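Local atomic coordinates of putative DNA ligase-like protein Rv0938/MT0965 (Mycobacterium tuberculosis, PDB entry 2IRU), a protein that probably repairs DNA double-strand breaks together with Ku in non-homologous end joining, this chain being its manganese-dependent primase-like polymerase domain. Residues Thr53-Pro58 with Ala110-Val115. Sequence-based numbering, arbitrary orientation.
Sequences TRKRWP and ALEVHV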
loop_
_atom_site.group_PDB
_atom_site.type_symbol
_atom_site.label_atom_id
_atom_site.label_comp_id
_atom_site.label_asym_id
_atom_site.label_seq_id
_atom_site.Cartn_x
_atom_site.Cartn_y
_atom_site.Cartn_z
ATOM N N THR A 53 7.877 -2.942 -4.985
ATOM C CA THR A 53 7.357 -3.437 -6.290
ATOM C C THR A 53 6.705 -2.285 -7.041
ATOM O O THR A 53 5.919 -1.560 -6.453
ATOM C CB THR A 53 6.375 -4.609 -6.068
ATOM O OG1 THR A 53 7.112 -5.723 -5.567
ATOM C CG2 THR A 53 5.686 -5.027 -7.372
ATOM N N ARG A 54 7.051 -2.113 -8.319
ATOM C CA ARG A 54 6.431 -1.058 -9.164
ATOM C C ARG A 54 5.378 -1.657 -10.081
ATOM O O ARG A 54 5.551 -2.788 -10.529
ATOM C CB ARG A 54 7.504 -0.359 -10.054
ATOM C CG ARG A 54 8.488 0.563 -9.283
ATOM C CD ARG A 54 9.555 -0.211 -8.539
ATOM N NE ARG A 54 10.511 -0.744 -9.517
ATOM C CZ ARG A 54 11.200 -1.882 -9.410
ATOM N NH1 ARG A 54 11.106 -2.663 -8.321
ATOM N NH2 ARG A 54 12.047 -2.206 -10.408
ATOM N N LYS A 55 4.310 -0.919 -10.374
ATOM C CA LYS A 55 3.529 -1.264 -11.547
ATOM C C LYS A 55 3.602 -0.030 -12.470
ATOM O O LYS A 55 3.292 1.101 -12.040
ATOM C CB LYS A 55 2.111 -1.722 -11.224
ATOM C CG LYS A 55 1.489 -2.394 -12.490
ATOM C CD LYS A 55 0.192 -3.160 -12.205
ATOM C CE LYS A 55 -0.364 -3.692 -13.537
ATOM N NZ LYS A 55 -1.717 -4.345 -13.290
ATOM N N ARG A 56 4.050 -0.268 -13.715
ATOM C CA ARG A 56 4.324 0.799 -14.646
ATOM C C ARG A 56 3.365 0.819 -15.799
ATOM O O ARG A 56 3.038 -0.236 -16.356
ATOM C CB ARG A 56 5.768 0.708 -15.222
ATOM C CG ARG A 56 6.814 0.886 -14.126
ATOM C CD ARG A 56 8.264 0.641 -14.567
ATOM N NE ARG A 56 8.674 1.581 -15.620
ATOM C CZ ARG A 56 9.767 1.418 -16.371
ATOM N NH1 ARG A 56 10.567 0.351 -16.202
ATOM N NH2 ARG A 56 10.068 2.341 -17.285
ATOM N N TRP A 57 2.945 2.026 -16.169
ATOM C CA TRP A 57 2.156 2.268 -17.379
ATOM C C TRP A 57 2.910 3.279 -18.297
ATOM O O TRP A 57 2.567 4.462 -18.302
ATOM C CB TRP A 57 0.791 2.869 -16.992
ATOM C CG TRP A 57 -0.206 1.898 -16.409
ATOM C CD1 TRP A 57 -1.275 1.343 -17.087
ATOM C CD2 TRP A 57 -0.297 1.410 -15.054
ATOM N NE1 TRP A 57 -2.004 0.524 -16.245
ATOM C CE2 TRP A 57 -1.425 0.544 -15.000
ATOM C CE3 TRP A 57 0.469 1.600 -13.896
ATOM C CZ2 TRP A 57 -1.819 -0.109 -13.826
ATOM C CZ3 TRP A 57 0.092 0.950 -12.725
ATOM C CH2 TRP A 57 -1.048 0.089 -12.699
ATOM N N PRO A 58 3.925 2.824 -19.084
ATOM C CA PRO A 58 4.789 3.738 -19.879
ATOM C C PRO A 58 3.982 4.690 -20.767
ATOM O O PRO A 58 4.407 5.824 -20.955
ATOM C CB PRO A 58 5.630 2.793 -20.778
ATOM C CG PRO A 58 5.704 1.509 -19.987
ATOM C CD PRO A 58 4.329 1.410 -19.252
ATOM N N ALA A 110 5.839 4.626 -12.962
ATOM C CA ALA A 110 5.447 3.604 -11.952
ATOM C C ALA A 110 4.322 4.251 -11.126
ATOM O O ALA A 110 4.561 4.806 -10.014
ATOM C CB ALA A 110 6.647 3.182 -11.071
ATOM N N LEU A 111 3.103 4.234 -11.689
ATOM C CA LEU A 111 1.966 4.881 -10.999
ATOM C C LEU A 111 1.789 4.254 -9.639
ATOM O O LEU A 111 1.457 4.947 -8.665
ATOM C CB LEU A 111 0.665 4.738 -11.833
ATOM C CG LEU A 111 0.793 5.287 -13.257
ATOM C CD1 LEU A 111 -0.569 5.129 -13.978
ATOM C CD2 LEU A 111 1.318 6.773 -13.257
ATOM N N GLU A 112 2.011 2.945 -9.572
ATOM C CA GLU A 112 1.800 2.187 -8.316
ATOM C C GLU A 112 3.094 1.746 -7.657
ATOM O O GLU A 112 4.012 1.223 -8.327
ATOM C CB GLU A 112 0.923 0.974 -8.574
ATOM C CG GLU A 112 -0.490 1.401 -9.001
ATOM C CD GLU A 112 -1.501 0.261 -9.047
ATOM O OE1 GLU A 112 -1.102 -0.906 -8.914
ATOM O OE2 GLU A 112 -2.704 0.548 -9.301
ATOM N N VAL A 113 3.156 1.987 -6.351
ATOM C CA VAL A 113 4.218 1.408 -5.485
ATOM C C VAL A 113 3.545 0.410 -4.529
ATOM O O VAL A 113 2.583 0.774 -3.854
ATOM C CB VAL A 113 4.940 2.517 -4.694
ATOM C CG1 VAL A 113 6.021 1.951 -3.753
ATOM C CG2 VAL A 113 5.510 3.533 -5.682
ATOM N N HIS A 114 4.047 -0.822 -4.488
ATOM C CA HIS A 114 3.520 -1.877 -3.614
ATOM C C HIS A 114 4.629 -2.318 -2.675
ATOM O O HIS A 114 5.791 -2.441 -3.109
ATOM C CB HIS A 114 3.094 -3.079 -4.455
ATOM C CG HIS A 114 1.975 -2.796 -5.414
ATOM N ND1 HIS A 114 0.746 -3.412 -5.325
ATOM C CD2 HIS A 114 1.914 -1.988 -6.504
ATOM C CE1 HIS A 114 -0.029 -2.987 -6.311
ATOM N NE2 HIS A 114 0.663 -2.141 -7.058
ATOM N N VAL A 115 4.306 -2.509 -1.393
ATOM C CA VAL A 115 5.322 -2.956 -0.419
ATOM C C VAL A 115 4.731 -4.054 0.508
ATOM O O VAL A 115 3.496 -4.101 0.748
ATOM C CB VAL A 115 5.860 -1.781 0.475
ATOM C CG1 VAL A 115 6.697 -0.771 -0.372
ATOM C CG2 VAL A 115 4.697 -1.075 1.240
HETATM O O HOH W 1 7.344 -5.503 -2.895
#
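The backbone oxygen of His114 takes the N-H of Thr53 at 2.8 Å and a weak bond from a water that also meets Thr53 OG1, a hydroxyl bonded by Lys69 NZ as well. In return His114 N bonds Thr53 O (2.8 Å), making a hydrogen-bonded antiparallel pair. Beyond the non-hydrogen-bonded pair Arg54 and Val113 comes Lys55 N to Glu112 O (3.0 Å); the return bond, Glu112 N to Lys55 O, is weak at 3.3 Å. Two residues, Leu111 and Glu112, stand opposite the single Lys55, a classic beta bulge.

Thr53, Lys55, Glu112 and His114 put their side chains on one face. Lys55 runs beside Glu112, but with CG anti to the backbone N (chi1 -166°) its extended chain leads away from the other strand, and Lys55 NZ and Glu112 OE1 stay 5.6 Å apart. Glu112 instead receives His114 NE2 on the anti side of OE1 (2.8 Å), 30° out of the carboxylate plane but close to the imidazole plane, while OE2 is held by Arg247 and the Gly248 amide; this should fix the carboxylate's rotation. Trp57 brings the CH2 edge of its indole to Glu112 CD, the two planes 66° apart, and its CE3 lies 3.7 Å from Leu111 CD1. Lys55, His114 and Arg247 are probable substrate-binding residues, so this face is consistent with a nucleotide pocket.

On the other face Ala110 CB packs against Arg54 CG, near Ile105 of helix 99-107. The two strands are the central pair of a four-stranded antiparallel sheet, flanked by strand 66-68 beside 53-56 and by 240-241 beside 112-115.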